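PDB 1UAI: polyguluronate lyase from Corynebacterium sp., which probably cleaves the poly-alpha-L-guluronate blocks of alginate as a lyase (EC 4.2.2.11). Local coordinates for residues Glu101-Leu106 with Ser150-Asn155. Numbering follows the deposited sequence.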
loop_
_atom_site.group_PDB
_atom_site.type_symbol
_atom_site.label_atom_id
_atom_site.label_comp_id
_atom_site.label_asym_id
_atom_site.label_seq_id
_atom_site.Cartn_x
_atom_site.Cartn_y
_atom_site.Cartn_z
ATOM N N GLU A 101 0.940 -1.832 9.987
ATOM C CA GLU A 101 0.968 -2.986 9.110
ATOM C C GLU A 101 2.183 -3.843 9.377
ATOM O O GLU A 101 3.085 -3.469 10.132
ATOM C CB GLU A 101 0.989 -2.542 7.640
ATOM C CG GLU A 101 2.273 -1.831 7.217
ATOM C CD GLU A 101 2.268 -1.406 5.754
ATOM O OE1 GLU A 101 1.166 -1.252 5.181
ATOM O OE2 GLU A 101 3.360 -1.207 5.175
ATOM N N ALA A 102 2.183 -5.012 8.754
ATOM C CA ALA A 102 3.296 -5.933 8.850
ATOM C C ALA A 102 3.475 -6.563 7.478
ATOM O O ALA A 102 2.494 -6.844 6.784
ATOM C CB ALA A 102 3.015 -7.018 9.885
ATOM N N PHE A 103 4.727 -6.744 7.071
ATOM C CA PHE A 103 5.029 -7.409 5.809
ATOM C C PHE A 103 5.093 -8.881 6.229
ATOM O O PHE A 103 5.837 -9.228 7.151
ATOM C CB PHE A 103 6.384 -6.949 5.263
ATOM C CG PHE A 103 6.410 -5.507 4.818
ATOM C CD1 PHE A 103 6.000 -5.147 3.537
ATOM C CD2 PHE A 103 6.857 -4.510 5.681
ATOM C CE1 PHE A 103 6.038 -3.814 3.121
ATOM C CE2 PHE A 103 6.897 -3.177 5.275
ATOM C CZ PHE A 103 6.488 -2.830 3.992
ATOM N N ASN A 104 4.322 -9.737 5.563
ATOM C CA ASN A 104 4.264 -11.156 5.923
ATOM C C ASN A 104 5.005 -12.115 5.009
ATOM O O ASN A 104 5.434 -13.183 5.445
ATOM C CB ASN A 104 2.814 -11.659 5.941
ATOM C CG ASN A 104 1.877 -10.778 6.731
ATOM O OD1 ASN A 104 0.843 -10.350 6.210
ATOM N ND2 ASN A 104 2.207 -10.521 7.992
ATOM N N HIS A 105 5.142 -11.749 3.744
ATOM C CA HIS A 105 5.738 -12.658 2.779
ATOM C C HIS A 105 6.365 -11.859 1.652
ATOM O O HIS A 105 5.863 -10.798 1.281
ATOM C CB HIS A 105 4.613 -13.554 2.245
ATOM C CG HIS A 105 5.057 -14.904 1.777
ATOM N ND1 HIS A 105 5.521 -15.136 0.500
ATOM C CD2 HIS A 105 5.056 -16.105 2.401
ATOM C CE1 HIS A 105 5.782 -16.423 0.358
ATOM N NE2 HIS A 105 5.508 -17.033 1.496
ATOM N N LEU A 106 7.455 -12.382 1.103
ATOM C CA LEU A 106 8.160 -11.715 0.020
ATOM C C LEU A 106 8.339 -12.641 -1.168
ATOM O O LEU A 106 8.455 -13.856 -1.010
ATOM C CB LEU A 106 9.538 -11.254 0.498
ATOM C CG LEU A 106 9.551 -10.171 1.577
ATOM C CD1 LEU A 106 10.955 -10.008 2.131
ATOM C CD2 LEU A 106 9.044 -8.862 0.987
ATOM N N SER A 150 17.751 -2.376 8.897
ATOM C CA SER A 150 18.219 -3.505 8.102
ATOM C C SER A 150 17.838 -4.773 8.857
ATOM O O SER A 150 18.222 -5.880 8.476
ATOM C CB SER A 150 19.739 -3.444 7.938
ATOM O OG SER A 150 20.384 -3.459 9.201
ATOM N N ASP A 151 17.062 -4.600 9.922
ATOM C CA ASP A 151 16.649 -5.712 10.762
ATOM C C ASP A 151 15.129 -5.831 10.891
ATOM O O ASP A 151 14.611 -6.103 11.976
ATOM C CB ASP A 151 17.311 -5.548 12.140
ATOM C CG ASP A 151 17.175 -6.775 13.022
ATOM O OD1 ASP A 151 17.200 -7.908 12.501
ATOM O OD2 ASP A 151 17.067 -6.601 14.255
ATOM N N TYR A 152 14.410 -5.620 9.788
ATOM C CA TYR A 152 12.958 -5.759 9.819
ATOM C C TYR A 152 12.644 -7.247 9.756
ATOM O O TYR A 152 13.072 -7.945 8.834
ATOM C CB TYR A 152 12.273 -5.071 8.636
ATOM C CG TYR A 152 10.780 -5.308 8.677
ATOM C CD1 TYR A 152 9.970 -4.607 9.572
ATOM C CD2 TYR A 152 10.199 -6.334 7.929
ATOM C CE1 TYR A 152 8.624 -4.928 9.731
ATOM C CE2 TYR A 152 8.854 -6.665 8.084
ATOM C CZ TYR A 152 8.076 -5.963 8.988
ATOM O OH TYR A 152 6.762 -6.327 9.171
ATOM N N LYS A 153 11.879 -7.722 10.729
ATOM C CA LYS A 153 11.519 -9.128 10.804
ATOM C C LYS A 153 10.092 -9.345 10.325
ATOM O O LYS A 153 9.165 -8.687 10.794
ATOM C CB LYS A 153 11.698 -9.608 12.245
ATOM C CG LYS A 153 13.119 -9.362 12.741
ATOM C CD LYS A 153 13.279 -9.571 14.233
ATOM C CE LYS A 153 14.715 -9.280 14.652
ATOM N NZ LYS A 153 14.921 -9.408 16.118
ATOM N N LEU A 154 9.922 -10.260 9.376
ATOM C CA LEU A 154 8.601 -10.540 8.837
ATOM C C LEU A 154 7.577 -10.767 9.939
ATOM O O LEU A 154 7.864 -11.387 10.967
ATOM C CB LEU A 154 8.642 -11.756 7.906
ATOM C CG LEU A 154 9.377 -11.579 6.573
ATOM C CD1 LEU A 154 9.303 -12.876 5.782
ATOM C CD2 LEU A 154 8.755 -10.438 5.780
ATOM N N ASN A 155 6.384 -10.231 9.700
ATOM C CA ASN A 155 5.245 -10.324 10.603
ATOM C C ASN A 155 5.286 -9.375 11.789
ATOM O O ASN A 155 4.432 -9.440 12.671
ATOM C CB ASN A 155 5.056 -11.769 11.072
ATOM C CG ASN A 155 4.870 -12.720 9.911
ATOM O OD1 ASN A 155 4.123 -12.430 8.975
ATOM N ND2 ASN A 155 5.550 -13.858 9.959
#
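Phe103 and Tyr152 meet where strand 95-105 of the jellyroll beta-sandwich receives the loop that crosses from strand 144-149 in one sheet to strand 158-165 in the other. The pair illustrates how an incoming loop can use a tyrosine in place of a strand partner: the backbone N of Phe103 donates to Tyr152 OH at 3.0 Å, with an N-H...O angle of 159°. The same two residues form an offset edge-to-face pair, their planes at 86° and centroids 5.5 Å apart; CD2 at the edge of the Phe103 ring approaches CE2 and CZ of Tyr152. Tyr152 CB already points to the strand, and a chi1 of 177°, which sets CG opposite the backbone N, carries OH to the peptide N of Phe103.

The carbonyl of Phe103 is bound as well, by the backbone N of Asn155 at 2.8 Å. Leu154 lies alongside that bond, its CD2 methyl 3.4 Å from Phe103 O and also near Leu106 CD1. One residue further along the strand, the two asparagine amides lie nearly coplanar, and Asn104 ND2 donates to Asn155 OD1 at 2.9 Å, in the plane of the acceptor carbonyl.

Beyond these contacts, the amide of Asn104 is shared: OD1 takes hydrogen bonds from Ser215 OG and Gln213 NE2 on strand 211-223, which should hold the amide's rotation and leave its NH2 directed at the loop. Asn104 and His105 both face Gln213 in a classic beta bulge. Leu130 of strand 124-131 packs against Phe103, Tyr152, Leu154 and Leu106. The tyrosine hydroxyl has a second partner that ties the ring to the next residue of the same loop, just after Asn155: Tyr152 OH is hydrogen-bonded to Thr156 O.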